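Local coordinates for ferulic acid decarboxylase 1 (Candida dubliniensis, PDB 4ZAD), which probably catalyses the reversible decarboxylation of aromatic acids such as ferulic, p-coumaric and cinnamic acid, using a prenylated FMN cofactor, at residues F220-P224 with A225-V229; L325-E329 with T330-I334; F360-Y363 with E364-A367. All coordinates share one frame; numbering follows the deposited sequence.

The three contacts are local turns in series along the chain. Contacts 1 and 2 have centres about 16 Å apart and meet where L228 CG packs against L333 CD2 at 4.0 Å. Contacts 2 and 3, about 8 Å between centres, are joined by a weak hydrogen bond from C326 N to Q366 OE1 (3.3 Å). Contacts 1 and 3 stay about 10 Å apart at their nearest atoms. Contact 2 borders the prenylated FMN; the T330 side chain is about 4 Å from that of E289, the predicted proton donor. V229 O of contact 1 binds the potassium ion, which lies 2.8 Å from cofactor phosphate oxygen O2P, and the A367 side chain is about 10 Å from the cofactor.

Contact 1: F220-P224 with A225-V229; sequences FGVPP and AAILV. With K (potassium ion), chain D.
The carbonyl oxygen of P223, at the N-cap of helix 224-230, is shared by two backbone donors of A225-V229. I227 N gives the sounder bond, with P223 O 3.1 Å away and an N-H...O angle of 147°; the bond from A226 N to the same oxygen is short but strongly bent, and weak. One residue on, L228 N donates to P224 O at 3.0 Å, a straighter bond of 161° that continues the helical pattern. P224 occupies the first turn, where a proline ring is well tolerated because the missing N-H would have no acceptor earlier in the helix.

V222 comes in nearly at a right angle to I227 and sets its CG2 branch 3.6 Å from I227 CB; CG2, placed between the backbone N and the carbonyl carbon (chi1 of CG1 -51°), also meets A226 CB at 4.0 Å. P223 CB packs on A226 CB at 3.9 Å, and I227 CG2 lies 3.4 Å from P224 O. Beyond them, V229 O is 3.0 Å from the potassium ion, which also binds W175 O, S230 O, M232 O and E240 OE1. The turn leads from strand 214-220 into its helix: V222 and I227 pack on M162 of strand 162-166, P224 and I227 on H90 of helix 85-90, and A226 and V229 on helix 240-247.

Contact 2: L325-E329 with T330-I334; sequences LCTDE and THTLI. With 4LU (1-deoxy-5-O-phosphono-1-(3,3,4,5-tetramethyl-9,11-dioxo-2,3,8,9,10,11-hexahydro-7H-quinolino[1,8-fg]pteridin-12-ium-7-y l)-D-ribitol), chain E.
The H331 imidazole lies between C326 and T330: C326 CB sits over one face, 4.2 Å from the ring centroid, a CH-pi contact, while T330 OG1 stands above the opposite face, displaced toward the rim. D328 N and L325 O approach the ring edge near its plane, and T327 C lies in that plane. The motif is a helix N-cap with an Asx turn, built by D328 ahead of helix 329-332. D328 OD1 accepts T330 N at 2.7 Å, from the anti side and 28° out of the carboxylate plane, and also a very short bond of 2.5 Å from T330 OG1. The T330 hydroxyl gets there by sitting between the backbone N and the carbonyl carbon (chi1 58°).

The D328 carboxylate is turned 49° from the imidazole plane; its OD2 is held by a salt bridge to R40 and by G324 N, while H331 NE2 bonds to G324 O. D328 O is gripped twice, by T332 N at 3.0 Å and, from above the carbonyl plane, by H331 N at 2.7 Å. E329 O receives L333 N and I334 N, and the E329 carboxylate is hydrogen-bonded through OE1 to S321 OG and Y43 OH, through OE2 to G75 N. The residues after the cap line the cofactor: T330 CG2 is 3.9 Å from the methyl carbon C12, and I334 CG1 is 3.2 Å from C9 of the flavin.

Contact 3: F360-Y363 with E364-A367; sequences FTPY and EAQA
P362 O accepts A365 N at 3.2 Å, and Y363 O accepts Q366 N at 2.9 Å: two successive i to i+3 bonds that make Y363-E364 a short 3-10 turn. Both donors stand well above the carbonyl planes, by 55° and 57°. The P362 ring backs the turn, its CG 4.2 Å from A365 CB. E364 bends at chi2 (78°) and folds back over the turn, bringing OE1 to 4.1 Å from P362 CB. After A365 the chain turns into positive phi at both Q366 and A367, which returns A367 CA to 4.3 Å from T361 CB and closes the loop.

Further out, F360 CZ lies 3.5 Å above one face of the Y363 ring, offset toward its rim, with Y363 CE2 at the edge of the F360 ring. The Y363 hydroxyl is hydrogen-bonded to H84 NE2, and Q366 NE2 bonds to both M290 O and G324 O, tying the loop to the residue next to the predicted proton donor E289. A365 packs on T433 and Q366 on T434 of the second subunit. In the C-terminal domain the loop joins the antiparallel neighbours 356-360 and 369-374, where F360 and A371 are joined by backbone hydrogen bonding; P362 rests on W369 of the latter strand and on F425 and L428 of helix 425-434, while Y363 packs on helix 329-332.

Contact 1: F220-P224 with A225-V229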
loop_
_atom_site.group_PDB
_atom_site.type_symbol
_atom_site.label_atom_id
_atom_site.label_comp_id
_atom_site.label_asym_id
_atom_site.label_seq_id
_atom_site.Cartn_x
_atom_site.Cartn_y
_atom_site.Cartn_z
ATOM N N PHE A 220 19.600 2.828 -30.124
ATOM C CA PHE A 220 18.194 2.389 -29.867
ATOM C C PHE A 220 18.007 0.943 -30.283
ATOM O O PHE A 220 18.578 0.503 -31.291
ATOM C CB PHE A 220 17.195 3.271 -30.611
ATOM C CG PHE A 220 17.276 4.705 -30.231
ATOM C CD1 PHE A 220 16.695 5.154 -29.076
ATOM C CD2 PHE A 220 17.947 5.600 -31.014
ATOM C CE1 PHE A 220 16.800 6.469 -28.706
ATOM C CE2 PHE A 220 18.054 6.916 -30.647
ATOM C CZ PHE A 220 17.480 7.348 -29.502
ATOM N N GLY A 221 17.249 0.194 -29.493
ATOM C CA GLY A 221 17.036 -1.220 -29.785
ATOM C C GLY A 221 18.288 -2.046 -29.614
ATOM O O GLY A 221 18.545 -2.977 -30.346
ATOM N N VAL A 222 19.076 -1.705 -28.620
ATOM C CA VAL A 222 20.298 -2.440 -28.324
ATOM C C VAL A 222 19.951 -3.808 -27.762
ATOM O O VAL A 222 18.796 -4.096 -27.547
ATOM C CB VAL A 222 21.141 -1.691 -27.274
ATOM C CG1 VAL A 222 21.341 -0.171 -27.701
ATOM C CG2 VAL A 222 20.499 -1.840 -25.929
ATOM N N PRO A 223 20.952 -4.666 -27.554
ATOM C CA PRO A 223 20.723 -5.938 -26.908
ATOM C C PRO A 223 20.059 -5.754 -25.565
ATOM O O PRO A 223 20.596 -5.043 -24.709
ATOM C CB PRO A 223 22.136 -6.466 -26.731
ATOM C CG PRO A 223 22.825 -5.920 -27.886
ATOM C CD PRO A 223 22.353 -4.542 -27.968
ATOM N N PRO A 224 18.880 -6.347 -25.383
ATOM C CA PRO A 224 18.115 -6.198 -24.155
ATOM C C PRO A 224 18.916 -6.381 -22.852
ATOM O O PRO A 224 18.613 -5.722 -21.886
ATOM C CB PRO A 224 17.047 -7.302 -24.290
ATOM C CG PRO A 224 16.753 -7.284 -25.715
ATOM C CD PRO A 224 18.113 -7.104 -26.387
ATOM N N ALA A 225 19.885 -7.266 -22.793
ATOM C CA ALA A 225 20.705 -7.348 -21.578
ATOM C C ALA A 225 21.514 -6.056 -21.427
ATOM O O ALA A 225 21.726 -5.594 -20.312
ATOM C CB ALA A 225 21.640 -8.558 -21.607
ATOM N N ALA A 226 21.944 -5.480 -22.552
ATOM C CA ALA A 226 22.712 -4.223 -22.544
ATOM C C ALA A 226 21.877 -3.049 -22.024
ATOM O O ALA A 226 22.377 -2.207 -21.269
ATOM C CB ALA A 226 23.276 -3.892 -23.969
ATOM N N ILE A 227 20.609 -2.978 -22.428
ATOM C CA ILE A 227 19.774 -1.870 -21.991
ATOM C C ILE A 227 19.389 -2.106 -20.532
ATOM O O ILE A 227 19.267 -1.176 -19.774
ATOM C CB ILE A 227 18.522 -1.612 -22.943
ATOM C CG1 ILE A 227 17.986 -0.167 -22.791
ATOM C CG2 ILE A 227 17.377 -2.635 -22.677
ATOM C CD1 ILE A 227 18.857 0.881 -23.447
ATOM N N LEU A 228 19.207 -3.345 -20.115
ATOM C CA LEU A 228 18.983 -3.599 -18.672
ATOM C C LEU A 228 20.163 -3.014 -17.816
ATOM O O LEU A 228 19.999 -2.121 -16.959
ATOM C CB LEU A 228 18.782 -5.108 -18.423
ATOM C CG LEU A 228 18.235 -5.517 -17.033
ATOM C CD1 LEU A 228 17.312 -6.760 -17.078
ATOM C CD2 LEU A 228 19.398 -5.738 -16.056
ATOM N N VAL A 229 21.370 -3.504 -18.068
ATOM C CA VAL A 229 22.547 -2.978 -17.353
ATOM C C VAL A 229 22.740 -1.464 -17.554
ATOM O O VAL A 229 23.175 -0.785 -16.635
ATOM C CB VAL A 229 23.821 -3.767 -17.695
ATOM C CG1 VAL A 229 25.034 -3.193 -16.991
ATOM C CG2 VAL A 229 23.609 -5.226 -17.280
HETATM K K K D . 24.684 1.792 -16.064
#

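Contact 2: L325-E329 with T330-I334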
loop_
_atom_site.group_PDB
_atom_site.type_symbol
_atom_site.label_atom_id
_atom_site.label_comp_id
_atom_site.label_asym_id
_atom_site.label_seq_id
_atom_site.Cartn_x
_atom_site.Cartn_y
_atom_site.Cartn_z
ATOM N N LEU A 325 2.884 6.671 -12.903
ATOM C CA LEU A 325 2.504 5.865 -11.760
ATOM C C LEU A 325 3.036 4.482 -11.935
ATOM O O LEU A 325 3.395 4.124 -13.042
ATOM C CB LEU A 325 0.977 5.814 -11.580
ATOM C CG LEU A 325 0.603 7.010 -10.707
ATOM C CD1 LEU A 325 0.112 8.183 -11.622
ATOM C CD2 LEU A 325 -0.360 6.601 -9.619
ATOM N N CYS A 326 3.077 3.712 -10.850
ATOM C CA CYS A 326 3.586 2.374 -10.964
ATOM C C CYS A 326 2.467 1.589 -11.631
ATOM O O CYS A 326 1.299 1.938 -11.445
ATOM C CB CYS A 326 4.019 1.789 -9.607
ATOM S SG CYS A 326 2.621 1.590 -8.540
ATOM N N THR A 327 2.827 0.572 -12.428
ATOM C CA THR A 327 4.264 0.214 -12.580
ATOM C C THR A 327 4.839 0.227 -14.031
ATOM O O THR A 327 4.159 -0.127 -14.981
ATOM C CB THR A 327 4.712 -1.040 -11.660
ATOM O OG1 THR A 327 5.530 -1.950 -12.413
ATOM C CG2 THR A 327 3.562 -1.777 -11.050
ATOM N N ASP A 328 6.088 0.688 -14.174
ATOM C CA ASP A 328 6.726 0.914 -15.483
ATOM C C ASP A 328 8.220 0.730 -15.364
ATOM O O ASP A 328 8.685 0.455 -14.277
ATOM C CB ASP A 328 6.327 2.271 -16.129
ATOM C CG ASP A 328 6.931 3.511 -15.451
ATOM O OD1 ASP A 328 8.151 3.757 -15.532
ATOM O OD2 ASP A 328 6.166 4.320 -14.913
ATOM N N GLU A 329 8.970 0.837 -16.462
ATOM C CA GLU A 329 10.434 0.668 -16.430
ATOM C C GLU A 329 11.122 1.530 -15.389
ATOM O O GLU A 329 12.184 1.154 -14.906
ATOM C CB GLU A 329 11.110 1.016 -17.769
ATOM C CG GLU A 329 10.724 0.170 -18.985
ATOM C CD GLU A 329 9.318 0.465 -19.493
ATOM O OE1 GLU A 329 8.846 1.626 -19.389
ATOM O OE2 GLU A 329 8.701 -0.497 -19.998
ATOM N N THR A 330 10.587 2.696 -15.052
ATOM C CA THR A 330 11.256 3.505 -14.028
ATOM C C THR A 330 10.984 2.909 -12.649
ATOM O O THR A 330 11.403 3.454 -11.632
ATOM C CB THR A 330 10.850 4.988 -14.050
ATOM O OG1 THR A 330 9.425 5.123 -13.877
ATOM C CG2 THR A 330 11.254 5.611 -15.352
ATOM N N HIS A 331 10.280 1.780 -12.615
ATOM C CA HIS A 331 10.094 1.047 -11.372
ATOM C C HIS A 331 10.808 -0.324 -11.428
ATOM O O HIS A 331 11.676 -0.643 -10.583
ATOM C CB HIS A 331 8.590 0.989 -11.055
ATOM C CG HIS A 331 7.909 2.311 -11.248
ATOM N ND1 HIS A 331 8.357 3.465 -10.637
ATOM C CD2 HIS A 331 6.876 2.687 -12.038
ATOM C CE1 HIS A 331 7.600 4.480 -11.008
ATOM N NE2 HIS A 331 6.693 4.034 -11.856
ATOM N N THR A 332 10.474 -1.113 -12.436
ATOM C CA THR A 332 11.027 -2.446 -12.550
ATOM C C THR A 332 12.529 -2.373 -12.806
ATOM O O THR A 332 13.294 -3.183 -12.258
ATOM C CB THR A 332 10.428 -3.201 -13.686
ATOM O OG1 THR A 332 10.581 -2.427 -14.878
ATOM C CG2 THR A 332 8.965 -3.524 -13.408
ATOM N N LEU A 333 12.955 -1.419 -13.624
ATOM C CA LEU A 333 14.361 -1.348 -13.953
ATOM C C LEU A 333 15.098 -0.369 -13.037
ATOM O O LEU A 333 16.191 -0.673 -12.573
ATOM C CB LEU A 333 14.604 -0.978 -15.439
ATOM C CG LEU A 333 14.269 -1.989 -16.538
ATOM C CD1 LEU A 333 14.709 -1.459 -17.870
ATOM C CD2 LEU A 333 14.931 -3.366 -16.250
ATOM N N ILE A 334 14.543 0.799 -12.761
ATOM C CA ILE A 334 15.297 1.745 -11.963
ATOM C C ILE A 334 15.320 1.218 -10.550
ATOM O O ILE A 334 16.379 1.135 -9.952
ATOM C CB ILE A 334 14.757 3.183 -12.020
ATOM C CG1 ILE A 334 14.965 3.781 -13.416
ATOM C CG2 ILE A 334 15.449 4.051 -10.935
ATOM C CD1 ILE A 334 14.485 5.218 -13.540
HETATM C C9 4LU E . 16.277 4.711 -16.186
HETATM C C8 4LU E . 15.449 4.100 -17.136
HETATM C C7 4LU E . 14.644 4.871 -17.986
HETATM C C10 4LU E . 17.951 7.965 -15.720
HETATM C C6 4LU E . 14.635 6.350 -17.790
HETATM N N3 4LU E . 18.600 10.598 -16.046
HETATM C C2 4LU E . 19.445 9.783 -15.403
HETATM C C13 4LU E . 14.540 7.253 -19.985
HETATM C C5 4LU E . 13.832 7.224 -18.651
HETATM C C1 4LU E . 14.801 9.087 -17.274
HETATM O O2 4LU E . 20.508 10.270 -14.997
HETATM N N1 4LU E . 19.123 8.476 -15.236
HETATM C C4 4LU E . 17.421 10.154 -16.528
HETATM O O4 4LU E . 16.733 11.029 -17.106
HETATM C C4A 4LU E . 17.054 8.837 -16.375
HETATM N N5 4LU E . 15.576 8.307 -16.576
HETATM C C3 4LU E . 13.955 8.623 -18.275
HETATM C C12 4LU E . 12.395 6.759 -18.866
HETATM C C5A 4LU E . 15.500 6.934 -16.733
HETATM C C7M 4LU E . 13.757 4.262 -19.039
HETATM C C8M 4LU E . 15.514 2.598 -17.228
HETATM C C9A 4LU E . 16.439 6.101 -16.081
HETATM N N10 4LU E . 17.663 6.644 -15.554
HETATM C "C1'" 4LU E . 18.326 6.027 -14.397
HETATM C "C2'" 4LU E . 19.687 5.506 -14.856
HETATM O "O2'" 4LU E . 19.506 4.768 -16.082
HETATM C "C3'" 4LU E . 20.376 4.645 -13.789
HETATM O "O3'" 4LU E . 20.653 5.445 -12.620
HETATM C "C4'" 4LU E . 21.688 4.015 -14.301
HETATM O "O4'" 4LU E . 22.440 3.517 -13.190
HETATM C "C5'" 4LU E . 22.570 5.044 -15.029
HETATM O "O5'" 4LU E . 23.810 4.523 -15.463
HETATM P P 4LU E . 25.188 4.816 -14.731
HETATM O O2P 4LU E . 26.121 4.199 -15.774
HETATM O O3P 4LU E . 25.038 4.077 -13.384
HETATM O O1P 4LU E . 25.276 6.319 -14.570
#

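Contact 3: F360-Y363 with E364-A367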
loop_
_atom_site.group_PDB
_atom_site.type_symbol
_atom_site.label_atom_id
_atom_site.label_comp_id
_atom_site.label_asym_id
_atom_site.label_seq_id
_atom_site.Cartn_x
_atom_site.Cartn_y
_atom_site.Cartn_z
ATOM N N PHE A 360 14.434 -4.862 -1.679
ATOM C CA PHE A 360 13.613 -4.612 -2.827
ATOM C C PHE A 360 12.952 -3.294 -2.674
ATOM O O PHE A 360 12.665 -2.884 -1.553
ATOM C CB PHE A 360 12.549 -5.677 -2.949
ATOM C CG PHE A 360 11.634 -5.482 -4.111
ATOM C CD1 PHE A 360 12.133 -5.492 -5.381
ATOM C CD2 PHE A 360 10.285 -5.284 -3.917
ATOM C CE1 PHE A 360 11.305 -5.338 -6.466
ATOM C CE2 PHE A 360 9.453 -5.080 -4.974
ATOM C CZ PHE A 360 9.965 -5.109 -6.270
ATOM N N THR A 361 12.758 -2.625 -3.814
ATOM C CA THR A 361 12.092 -1.315 -3.890
ATOM C C THR A 361 10.649 -1.548 -4.275
ATOM O O THR A 361 10.360 -1.865 -5.440
ATOM C CB THR A 361 12.665 -0.424 -4.986
ATOM O OG1 THR A 361 12.786 -1.205 -6.177
ATOM C CG2 THR A 361 14.003 0.174 -4.588
ATOM N N PRO A 362 9.741 -1.443 -3.316
ATOM C CA PRO A 362 8.357 -1.716 -3.692
ATOM C C PRO A 362 7.918 -0.707 -4.728
ATOM O O PRO A 362 8.181 0.494 -4.557
ATOM C CB PRO A 362 7.589 -1.537 -2.392
ATOM C CG PRO A 362 8.495 -0.673 -1.521
ATOM C CD PRO A 362 9.888 -1.040 -1.920
ATOM N N TYR A 363 7.266 -1.168 -5.782
ATOM C CA TYR A 363 6.856 -0.266 -6.845
ATOM C C TYR A 363 5.800 0.750 -6.404
ATOM O O TYR A 363 5.774 1.884 -6.905
ATOM C CB TYR A 363 6.381 -1.023 -8.077
ATOM C CG TYR A 363 7.403 -1.993 -8.575
ATOM C CD1 TYR A 363 8.752 -1.674 -8.584
ATOM C CD2 TYR A 363 7.026 -3.234 -9.023
ATOM C CE1 TYR A 363 9.707 -2.583 -9.029
ATOM C CE2 TYR A 363 7.956 -4.140 -9.451
ATOM C CZ TYR A 363 9.298 -3.818 -9.449
ATOM O OH TYR A 363 10.212 -4.759 -9.896
ATOM N N GLU A 364 4.981 0.346 -5.439
ATOM C CA GLU A 364 3.901 1.164 -4.864
ATOM C C GLU A 364 4.425 2.480 -4.333
ATOM O O GLU A 364 3.668 3.456 -4.266
ATOM C CB GLU A 364 3.211 0.406 -3.721
ATOM C CG GLU A 364 2.247 -0.738 -4.167
ATOM C CD GLU A 364 2.922 -2.047 -4.587
ATOM O OE1 GLU A 364 4.174 -2.161 -4.523
ATOM O OE2 GLU A 364 2.184 -3.002 -4.963
ATOM N N ALA A 365 5.718 2.500 -3.972
ATOM C CA ALA A 365 6.363 3.679 -3.393
ATOM C C ALA A 365 7.194 4.454 -4.395
ATOM O O ALA A 365 7.927 5.348 -4.024
ATOM C CB ALA A 365 7.199 3.273 -2.158
ATOM N N GLN A 366 7.040 4.132 -5.678
ATOM C CA GLN A 366 7.759 4.832 -6.807
ATOM C C GLN A 366 9.300 4.840 -6.625
ATOM O O GLN A 366 10.013 5.756 -7.056
ATOM C CB GLN A 366 7.250 6.255 -6.993
ATOM C CG GLN A 366 5.759 6.386 -6.996
ATOM C CD GLN A 366 5.107 5.877 -8.248
ATOM O OE1 GLN A 366 3.986 5.388 -8.199
ATOM N NE2 GLN A 366 5.788 5.999 -9.384
ATOM N N ALA A 367 9.811 3.796 -5.985
ATOM C CA ALA A 367 11.237 3.577 -5.898
ATOM C C ALA A 367 11.872 4.626 -5.019
ATOM O O ALA A 367 13.051 4.942 -5.188
ATOM C CB ALA A 367 11.892 3.522 -7.278
#